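FTT_1639c (Francisella tularensis subsp. tularensis, PDB 7KZW) is of unknown function but is probably a membrane protein, of which this chain is the largely beta-stranded C-terminal part. Local coordinates at residues A[4-12]-A[112-120]; A[46-57]-A[75-85]. The protein carries 3 engineered substitutions. All blocks are in the same frame, centred on the assembly; numbering follows the deposited sequence. Where two conformers were deposited one is given.

The chain starts with strand 6-16 near the N terminus. Contact 1 pairs the beginning of that strand with strand 114-123, close to the C terminus, and so closes a loop that takes in most of the chain. Contact 2 is nested inside this loop. It joins strand 48-58 to strand 79-83 in antiparallel fashion, with strands 60-65 and 72-75 lying between them in sequence. Strand 102-111 sits between strands 114-123 and 48-58, so both contacts belong to one mixed sheet. Their centres are about 13 Å apart. They touch where Asn112 of contact 1 packs on Thr46 of contact 2.

Contact 1 of 2, residues A[4-12]-A[112-120]; sequences QARELPLLK and NAIEYDRVG
Arg6 and Glu7 pair with Tyr116 and Asp117 in two successive parallel bridges. They join the N-terminal strand 6-16 to strand 114-123, its parallel neighbour in the mixed beta sheet. Arg6 N donates to Glu115 O, Asp117 N to Arg6 O at 2.8 Å, and Leu8 N to Asp117 O. Arg118 then extends the contact with its side chain. Arg118 CB lies 4.2 Å from Leu8 CB. CG stands anti to the backbone N, and an unusual chi2 of 104° bends the chain back toward segment 4-12. Arg118 CD comes to 3.1 Å from Leu8 O. Arg118 NE passes 3.5 Å from Glu7 OE2. CZ lies beneath the same OE2, with the carboxylate stacked over one face of the guanidinium and the two planes only 8° apart. This salt bridge acts through charge alone, since no N-H points at the oxygen. Leu10 CB covers the opposite face, 4.1 Å from Arg118 NH2. At the edge, NH1 donates to a water that also accepts from Leu10 N. On the face that carries Arg6 and Tyr116, the two side chains run alongside each other, and Arg6 CD meets Tyr116 CE2 at 3.6 Å. The Tyr116 ring packs edge-to-face with Phe28. The bond from Arg118 NH1 to Leu8 O is 2.9 Å long and nearly straight, at 168°, with the oxygen close to the guanidinium plane.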
loop_
_atom_site.group_PDB
_atom_site.type_symbol
_atom_site.label_atom_id
_atom_site.label_comp_id
_atom_site.label_asym_id
_atom_site.label_seq_id
_atom_site.Cartn_x
_atom_site.Cartn_y
_atom_site.Cartn_z
ATOM N N GLN A 4 12.932 -4.177 16.244
ATOM C CA GLN A 4 12.817 -3.008 15.424
ATOM C C GLN A 4 11.634 -3.195 14.442
ATOM O O GLN A 4 10.641 -3.729 14.840
ATOM C CB GLN A 4 14.162 -2.747 14.720
ATOM C CG GLN A 4 14.923 -4.008 14.322
ATOM C CD GLN A 4 16.077 -3.639 13.428
ATOM O OE1 GLN A 4 16.358 -2.475 13.275
ATOM N NE2 GLN A 4 16.651 -4.601 12.752
ATOM N N ALA A 5 11.807 -2.814 13.186
ATOM C CA ALA A 5 10.761 -2.808 12.166
ATOM C C ALA A 5 10.452 -4.208 11.638
ATOM O O ALA A 5 11.328 -5.063 11.534
ATOM C CB ALA A 5 11.153 -1.895 11.005
ATOM N N ARG A 6 9.181 -4.421 11.302
ATOM C CA ARG A 6 8.686 -5.555 10.535
ATOM C C ARG A 6 8.456 -5.126 9.100
ATOM O O ARG A 6 8.272 -3.940 8.814
ATOM C CB ARG A 6 7.327 -5.964 11.098
ATOM C CG ARG A 6 7.253 -6.007 12.623
ATOM C CD ARG A 6 6.009 -6.835 12.965
ATOM N NE ARG A 6 5.697 -6.941 14.383
ATOM C CZ ARG A 6 4.740 -7.743 14.848
ATOM N NH1 ARG A 6 4.035 -8.484 13.998
ATOM N NH2 ARG A 6 4.498 -7.821 16.156
ATOM N N GLU A 7 8.405 -6.083 8.167
ATOM C CA GLU A 7 8.054 -5.746 6.791
ATOM C C GLU A 7 6.538 -5.656 6.627
ATOM O O GLU A 7 5.803 -6.508 7.145
ATOM C CB GLU A 7 8.581 -6.806 5.811
ATOM C CG GLU A 7 8.307 -6.413 4.352
ATOM C CD GLU A 7 8.991 -7.265 3.290
ATOM O OE1 GLU A 7 8.971 -8.509 3.423
ATOM O OE2 GLU A 7 9.524 -6.670 2.318
ATOM N N LEU A 8 6.064 -4.594 5.967
ATOM C CA LEU A 8 4.673 -4.495 5.603
ATOM C C LEU A 8 4.372 -5.560 4.557
ATOM O O LEU A 8 5.017 -5.573 3.492
ATOM C CB LEU A 8 4.438 -3.079 5.054
ATOM C CG LEU A 8 3.016 -2.762 4.611
ATOM C CD1 LEU A 8 2.077 -2.804 5.788
ATOM C CD2 LEU A 8 2.959 -1.383 3.915
ATOM N N PRO A 9 3.470 -6.514 4.828
ATOM C CA PRO A 9 3.333 -7.663 3.912
ATOM C C PRO A 9 2.652 -7.323 2.586
ATOM O O PRO A 9 1.825 -6.420 2.501
ATOM C CB PRO A 9 2.487 -8.660 4.720
ATOM C CG PRO A 9 2.643 -8.199 6.166
ATOM C CD PRO A 9 2.764 -6.739 6.119
ATOM N N LEU A 10 3.044 -8.058 1.539
ATOM C CA LEU A 10 2.405 -8.021 0.238
ATOM C C LEU A 10 1.276 -9.055 0.263
ATOM O O LEU A 10 1.535 -10.260 0.459
ATOM C CB LEU A 10 3.453 -8.336 -0.842
ATOM C CG LEU A 10 2.869 -8.382 -2.236
ATOM C CD1 LEU A 10 2.414 -7.051 -2.731
ATOM C CD2 LEU A 10 3.947 -8.900 -3.189
ATOM N N LEU A 11 0.041 -8.611 0.125
ATOM C CA LEU A 11 -1.108 -9.524 0.152
ATOM C C LEU A 11 -1.417 -10.132 -1.192
ATOM O O LEU A 11 -1.773 -11.326 -1.264
ATOM C CB LEU A 11 -2.372 -8.787 0.551
ATOM C CG LEU A 11 -2.556 -8.477 2.006
ATOM C CD1 LEU A 11 -3.748 -7.541 2.240
ATOM C CD2 LEU A 11 -2.805 -9.829 2.680
ATOM N N LYS A 12 -1.297 -9.344 -2.257
ATOM C CA LYS A 12 -1.814 -9.758 -3.556
ATOM C C LYS A 12 -1.133 -8.871 -4.588
ATOM O O LYS A 12 -0.742 -7.739 -4.294
ATOM C CB LYS A 12 -3.338 -9.472 -3.588
ATOM C CG LYS A 12 -4.091 -10.153 -4.690
ATOM C CD LYS A 12 -5.615 -9.998 -4.490
ATOM C CE LYS A 12 -6.380 -11.066 -5.314
ATOM N NZ LYS A 12 -7.444 -10.502 -6.217
ATOM N N ASN A 112 0.151 1.576 16.617
ATOM C CA ASN A 112 0.127 1.008 17.980
ATOM C C ASN A 112 1.489 0.505 18.412
ATOM O O ASN A 112 1.662 -0.674 18.740
ATOM C CB ASN A 112 -0.839 -0.157 18.070
ATOM C CG ASN A 112 -2.224 0.282 18.067
ATOM O OD1 ASN A 112 -2.513 1.486 18.240
ATOM N ND2 ASN A 112 -3.127 -0.668 17.883
ATOM N N ALA A 113 2.462 1.400 18.382
ATOM C CA ALA A 113 3.807 1.102 18.851
ATOM C C ALA A 113 4.624 0.170 17.940
ATOM O O ALA A 113 5.604 -0.428 18.391
ATOM C CB ALA A 113 3.815 0.613 20.307
ATOM N N ILE A 114 4.302 0.018 16.660
ATOM C CA ILE A 114 5.094 -0.871 15.816
ATOM C C ILE A 114 5.350 -0.174 14.482
ATOM O O ILE A 114 4.451 0.443 13.896
ATOM C CB ILE A 114 4.405 -2.224 15.577
ATOM C CG1 ILE A 114 3.942 -2.949 16.873
ATOM C CG2 ILE A 114 5.307 -3.114 14.774
ATOM C CD1 ILE A 114 5.006 -3.268 17.892
ATOM N N GLU A 115 6.538 -0.361 13.924
ATOM C CA GLU A 115 6.916 0.174 12.638
ATOM C C GLU A 115 6.866 -0.944 11.604
ATOM O O GLU A 115 7.384 -2.050 11.858
ATOM C CB GLU A 115 8.331 0.765 12.700
ATOM C CG GLU A 115 8.885 1.126 11.374
ATOM C CD GLU A 115 10.293 1.725 11.404
ATOM O OE1 GLU A 115 10.769 2.099 12.486
ATOM O OE2 GLU A 115 10.907 1.791 10.322
ATOM N N TYR A 116 6.227 -0.671 10.472
ATOM C CA TYR A 116 6.165 -1.578 9.324
ATOM C C TYR A 116 6.808 -0.871 8.147
ATOM O O TYR A 116 6.401 0.251 7.790
ATOM C CB TYR A 116 4.690 -1.979 9.011
ATOM C CG TYR A 116 4.025 -2.550 10.236
ATOM C CD1 TYR A 116 3.425 -1.729 11.197
ATOM C CD2 TYR A 116 4.135 -3.934 10.541
ATOM C CE1 TYR A 116 2.893 -2.254 12.397
ATOM C CE2 TYR A 116 3.592 -4.461 11.731
ATOM C CZ TYR A 116 3.001 -3.625 12.646
ATOM O OH TYR A 116 2.491 -4.140 13.833
ATOM N N ASP A 117 7.781 -1.506 7.500
ATOM C CA ASP A 117 8.531 -0.886 6.417
ATOM C C ASP A 117 8.337 -1.653 5.124
ATOM O O ASP A 117 8.203 -2.890 5.129
ATOM C CB ASP A 117 10.008 -1.062 6.685
ATOM C CG ASP A 117 10.513 -0.202 7.781
ATOM O OD1 ASP A 117 9.822 0.723 8.229
ATOM O OD2 ASP A 117 11.644 -0.479 8.234
ATOM N N ARG A 118 8.453 -0.946 4.002
ATOM C CA ARG A 118 8.561 -1.654 2.711
ATOM C C ARG A 118 9.405 -0.777 1.811
ATOM O O ARG A 118 9.074 0.393 1.604
ATOM C CB ARG A 118 7.188 -1.880 2.097
ATOM C CG ARG A 118 7.206 -2.857 0.842
ATOM C CD ARG A 118 6.675 -4.227 1.228
ATOM N NE ARG A 118 7.100 -5.172 0.224
ATOM C CZ ARG A 118 6.924 -6.463 0.329
ATOM N NH1 ARG A 118 6.281 -6.989 1.364
ATOM N NH2 ARG A 118 7.383 -7.249 -0.656
ATOM N N VAL A 119 10.463 -1.334 1.212
ATOM C CA VAL A 119 11.216 -0.676 0.154
ATOM C C VAL A 119 11.002 -1.499 -1.124
ATOM O O VAL A 119 11.068 -2.731 -1.071
ATOM C CB VAL A 119 12.701 -0.600 0.513
ATOM C CG1 VAL A 119 13.473 0.050 -0.595
ATOM C CG2 VAL A 119 12.880 0.155 1.838
ATOM N N GLY A 120 10.746 -0.828 -2.225
ATOM C CA GLY A 120 10.450 -1.647 -3.376
ATOM C C GLY A 120 10.275 -0.829 -4.644
ATOM O O GLY A 120 10.553 0.374 -4.684
HETATM O O HOH W 1 10.745 -4.210 2.060
HETATM O O HOH W 2 5.337 -9.813 2.000
#

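Contact 2 of 2, residues A[46-57]-A[75-85]; sequences TEFLVNIYVGDN and ITQTGSFTAYL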
loop_
_atom_site.group_PDB
_atom_site.type_symbol
_atom_site.label_atom_id
_atom_site.label_comp_id
_atom_site.label_asym_id
_atom_site.label_seq_id
_atom_site.Cartn_x
_atom_site.Cartn_y
_atom_site.Cartn_z
ATOM N N THR A 46 -7.584 1.033 14.010
ATOM C CA THR A 46 -6.255 1.486 14.371
ATOM C C THR A 46 -5.782 2.511 13.338
ATOM O O THR A 46 -5.865 2.258 12.124
ATOM C CB THR A 46 -5.318 0.289 14.302
ATOM O OG1 THR A 46 -5.767 -0.706 15.246
ATOM C CG2 THR A 46 -3.895 0.739 14.670
ATOM N N GLU A 47 -5.270 3.652 13.799
ATOM C CA GLU A 47 -4.657 4.636 12.922
ATOM C C GLU A 47 -3.263 4.163 12.524
ATOM O O GLU A 47 -2.427 3.862 13.400
ATOM C CB GLU A 47 -4.451 5.972 13.666
ATOM C CG GLU A 47 -5.428 7.020 13.303
ATOM C CD GLU A 47 -5.234 8.347 14.035
ATOM O OE1 GLU A 47 -4.122 8.716 14.338
ATOM O OE2 GLU A 47 -6.294 8.937 14.392
ATOM N N PHE A 48 -2.952 4.188 11.234
ATOM C CA PHE A 48 -1.593 4.030 10.732
ATOM C C PHE A 48 -1.067 5.397 10.310
ATOM O O PHE A 48 -1.749 6.115 9.546
ATOM C CB PHE A 48 -1.554 3.087 9.524
ATOM C CG PHE A 48 -1.744 1.637 9.913
ATOM C CD1 PHE A 48 -2.952 1.147 10.342
ATOM C CD2 PHE A 48 -0.670 0.743 9.764
ATOM C CE1 PHE A 48 -3.108 -0.197 10.657
ATOM C CE2 PHE A 48 -0.825 -0.638 10.098
ATOM C CZ PHE A 48 -2.057 -1.085 10.558
ATOM N N LEU A 49 0.041 5.836 10.898
ATOM C CA LEU A 49 0.646 7.125 10.607
ATOM C C LEU A 49 1.780 6.785 9.657
ATOM O O LEU A 49 2.718 6.054 10.011
ATOM C CB LEU A 49 1.111 7.780 11.894
ATOM C CG LEU A 49 -0.037 7.931 12.888
ATOM C CD1 LEU A 49 0.578 8.501 14.192
ATOM C CD2 LEU A 49 -1.152 8.903 12.385
ATOM N N VAL A 50 1.660 7.220 8.401
ATOM C CA VAL A 50 2.461 6.685 7.315
ATOM C C VAL A 50 3.312 7.780 6.716
ATOM O O VAL A 50 2.841 8.870 6.437
ATOM C CB VAL A 50 1.581 6.045 6.228
ATOM C CG1 VAL A 50 2.525 5.359 5.184
ATOM C CG2 VAL A 50 0.591 5.068 6.833
ATOM N N ASN A 51 4.593 7.476 6.514
ATOM C CA ASN A 51 5.461 8.327 5.735
ATOM C C ASN A 51 5.881 7.546 4.495
ATOM O O ASN A 51 6.366 6.412 4.609
ATOM C CB ASN A 51 6.754 8.589 6.509
ATOM C CG ASN A 51 6.629 9.690 7.487
ATOM O OD1 ASN A 51 6.473 9.451 8.709
ATOM N ND2 ASN A 51 6.743 10.918 6.968
ATOM N N ILE A 52 5.687 8.108 3.314
ATOM C CA ILE A 52 6.220 7.475 2.124
ATOM C C ILE A 52 7.192 8.420 1.425
ATOM O O ILE A 52 7.159 9.642 1.607
ATOM C CB ILE A 52 5.143 7.038 1.154
ATOM C CG1 ILE A 52 4.573 8.260 0.443
ATOM C CG2 ILE A 52 4.079 6.267 1.901
ATOM C CD1 ILE A 52 3.822 7.879 -0.813
ATOM N N TYR A 53 8.139 7.792 0.713
ATOM C CA TYR A 53 9.203 8.514 0.030
ATOM C C TYR A 53 9.195 7.961 -1.370
ATOM O O TYR A 53 9.125 6.739 -1.549
ATOM C CB TYR A 53 10.562 8.233 0.732
ATOM C CG TYR A 53 10.532 8.543 2.197
ATOM C CD1 TYR A 53 10.057 7.565 3.116
ATOM C CD2 TYR A 53 10.856 9.794 2.661
ATOM C CE1 TYR A 53 9.960 7.841 4.477
ATOM C CE2 TYR A 53 10.730 10.086 4.028
ATOM C CZ TYR A 53 10.287 9.085 4.903
ATOM O OH TYR A 53 10.217 9.418 6.258
ATOM N N VAL A 54 9.238 8.841 -2.380
ATOM C CA VAL A 54 9.118 8.405 -3.764
ATOM C C VAL A 54 10.254 9.015 -4.562
ATOM O O VAL A 54 10.537 10.229 -4.426
ATOM C CB VAL A 54 7.755 8.808 -4.356
ATOM C CG1 VAL A 54 7.626 8.499 -5.841
ATOM C CG2 VAL A 54 6.555 8.168 -3.575
ATOM N N GLY A 55 10.924 8.198 -5.367
ATOM C CA GLY A 55 11.936 8.666 -6.301
ATOM C C GLY A 55 11.339 8.702 -7.692
ATOM O O GLY A 55 10.407 9.478 -7.959
ATOM N N ASP A 56 11.853 7.895 -8.602
ATOM C CA ASP A 56 11.232 7.775 -9.914
ATOM C C ASP A 56 9.765 7.450 -9.728
ATOM O O ASP A 56 9.427 6.541 -8.976
ATOM C CB ASP A 56 11.855 6.629 -10.711
ATOM C CG ASP A 56 13.317 6.897 -11.113
ATOM O OD1 ASP A 56 13.775 8.048 -11.174
ATOM O OD2 ASP A 56 14.068 5.908 -11.457
ATOM N N ASN A 57 8.890 8.127 -10.480
ATOM C CA ASN A 57 7.470 7.757 -10.542
ATOM C C ASN A 57 6.930 8.215 -11.895
ATOM O O ASN A 57 6.707 9.418 -12.096
ATOM C CB ASN A 57 6.637 8.350 -9.407
ATOM C CG ASN A 57 5.174 7.944 -9.545
ATOM O OD1 ASN A 57 4.845 7.167 -10.448
ATOM N ND2 ASN A 57 4.326 8.403 -8.664
ATOM N N ILE A 75 -1.811 9.193 -3.152
ATOM C CA ILE A 75 -0.557 9.958 -3.037
ATOM C C ILE A 75 0.416 9.437 -4.078
ATOM O O ILE A 75 0.460 8.230 -4.372
ATOM C CB ILE A 75 0.005 9.893 -1.609
ATOM C CG1 ILE A 75 1.279 10.766 -1.470
ATOM C CG2 ILE A 75 0.229 8.464 -1.141
ATOM C CD1 ILE A 75 1.614 10.973 0.046
ATOM N N THR A 76 1.179 10.355 -4.663
ATOM C CA THR A 76 2.083 10.035 -5.761
ATOM C C THR A 76 3.509 10.485 -5.500
ATOM O O THR A 76 4.366 10.314 -6.371
ATOM C CB THR A 76 1.622 10.664 -7.064
ATOM O OG1 THR A 76 1.653 12.094 -6.923
ATOM C CG2 THR A 76 0.227 10.190 -7.396
ATOM N N GLN A 77 3.774 11.091 -4.346
ATOM C CA GLN A 77 5.077 11.728 -4.106
ATOM C C GLN A 77 5.333 11.613 -2.619
ATOM O O GLN A 77 4.456 11.238 -1.847
ATOM C CB GLN A 77 5.026 13.204 -4.517
ATOM C CG GLN A 77 3.949 13.953 -3.726
ATOM C CD GLN A 77 3.800 15.440 -4.142
ATOM O OE1 GLN A 77 3.898 15.789 -5.320
ATOM N NE2 GLN A 77 3.550 16.306 -3.164
ATOM N N THR A 78 6.570 11.893 -2.200
ATOM C CA THR A 78 6.921 11.814 -0.795
ATOM C C THR A 78 5.961 12.638 0.032
ATOM O O THR A 78 5.639 13.780 -0.310
ATOM C CB THR A 78 8.342 12.406 -0.657
ATOM O OG1 THR A 78 9.243 11.595 -1.451
ATOM C CG2 THR A 78 8.826 12.473 0.779
ATOM N N GLY A 79 5.530 12.072 1.148
ATOM C CA GLY A 79 4.633 12.804 2.025
ATOM C C GLY A 79 4.174 11.898 3.142
ATOM O O GLY A 79 4.485 10.719 3.193
ATOM N N SER A 80 3.369 12.460 4.008
ATOM C CA SER A 80 2.887 11.722 5.158
ATOM C C SER A 80 1.364 11.792 5.195
ATOM O O SER A 80 0.739 12.745 4.710
ATOM C CB SER A 80 3.441 12.268 6.496
ATOM O OG SER A 80 2.930 13.562 6.800
ATOM N N PHE A 81 0.774 10.762 5.763
ATOM C CA PHE A 81 -0.689 10.708 5.798
ATOM C C PHE A 81 -1.155 9.734 6.878
ATOM O O PHE A 81 -0.375 8.909 7.374
ATOM C CB PHE A 81 -1.303 10.320 4.424
ATOM C CG PHE A 81 -0.760 9.014 3.834
ATOM C CD1 PHE A 81 0.436 9.007 3.111
ATOM C CD2 PHE A 81 -1.424 7.807 4.014
ATOM C CE1 PHE A 81 0.922 7.837 2.576
ATOM C CE2 PHE A 81 -0.920 6.634 3.484
ATOM C CZ PHE A 81 0.225 6.636 2.771
ATOM N N THR A 82 -2.447 9.783 7.154
ATOM C CA THR A 82 -3.103 8.831 8.066
ATOM C C THR A 82 -3.924 7.845 7.265
ATOM O O THR A 82 -4.658 8.250 6.364
ATOM C CB THR A 82 -4.029 9.579 8.982
ATOM O OG1 THR A 82 -3.336 10.664 9.581
ATOM C CG2 THR A 82 -4.589 8.604 10.103
ATOM N N ALA A 83 -3.785 6.571 7.557
ATOM C CA ALA A 83 -4.476 5.499 6.823
ATOM C C ALA A 83 -5.060 4.474 7.773
ATOM O O ALA A 83 -4.609 4.334 8.922
ATOM C CB ALA A 83 -3.475 4.762 5.927
ATOM N N TYR A 84 -6.110 3.807 7.325
ATOM C CA TYR A 84 -6.808 2.800 8.097
ATOM C C TYR A 84 -6.908 1.539 7.279
ATOM O O TYR A 84 -6.962 1.579 6.060
ATOM C CB TYR A 84 -8.223 3.292 8.418
ATOM C CG TYR A 84 -8.192 4.516 9.307
ATOM C CD1 TYR A 84 -8.114 5.787 8.772
ATOM C CD2 TYR A 84 -8.196 4.367 10.682
ATOM C CE1 TYR A 84 -8.057 6.917 9.606
ATOM C CE2 TYR A 84 -8.093 5.482 11.521
ATOM C CZ TYR A 84 -8.075 6.730 10.952
ATOM O OH TYR A 84 -8.010 7.866 11.766
ATOM N N LEU A 85 -6.972 0.397 7.960
ATOM C CA LEU A 85 -7.112 -0.870 7.262
ATOM C C LEU A 85 -8.540 -1.055 6.759
ATOM O O LEU A 85 -9.509 -0.812 7.492
ATOM C CB LEU A 85 -6.806 -2.004 8.233
ATOM C CG LEU A 85 -5.338 -2.146 8.627
ATOM C CD1 LEU A 85 -5.228 -3.179 9.732
ATOM C CD2 LEU A 85 -4.498 -2.593 7.391
HETATM O O HOH W 3 -7.277 0.460 10.773
HETATM O O HOH W 4 -9.166 7.612 14.217
HETATM O O HOH W 5 8.491 12.319 -4.445
#
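Phe48 and Ala83 exchange two backbone hydrogen bonds, and Val50 with Phe81 and Ile52 with Gly79 do the same. These hydrogen-bonded pairs make an antiparallel ladder that attaches strand 79-83 to strand 48-54. Val50 N to Phe81 O is 2.8 Å. Beyond Ile52 a side chain takes over the pairing. Val54 N donates to Thr78 OG1 at 2.9 Å, while a water spans Val54 O and Thr78 N. Past the corner at Gly55 and Asp56, Asn57 ND2 donates to Thr76 O at 3.0 Å, with the oxygen in the plane of the amide. The same ND2 also bonds to Cys60 O. At the other end a water joins Thr46 O to Leu85 N.

The apolar packing lies on the face that carries Phe48, Val50, Ile52, Phe81 and Ala83. Phe81 has CG between its backbone N and carbonyl carbon, chi1 54°, which turns the ring toward segment 46-57. Val50 CB sits over one face of this ring, 3.9 Å from its centroid, in a CH-pi contact. In one of two modelled conformers, Ile52 CG2 meets the edge of the Phe81 ring at CE1 and CD1 reaches toward Ile75 CG2. Phe48 CE1 packs on Leu85 CG at 3.6 Å. Phe81 also stacks with Tyr64 and touches Leu92, while Phe48, Ala83 and Leu85 touch Leu91. On the other face Asn51 faces Ser80 as a non-hydrogen-bonded pair, with ND2 against Ser80 CB, and Leu49 lies beside Thr82.

Main-chain bonds thus hold 48-52 to 79-83, and side chains and a water continue the pairing beyond Ile52. The apolar face packs largely against strands 90-97 and 60-65, neither a neighbour of these strands in the sheet order. This is consistent with a sheet that curls over on itself around an apolar core.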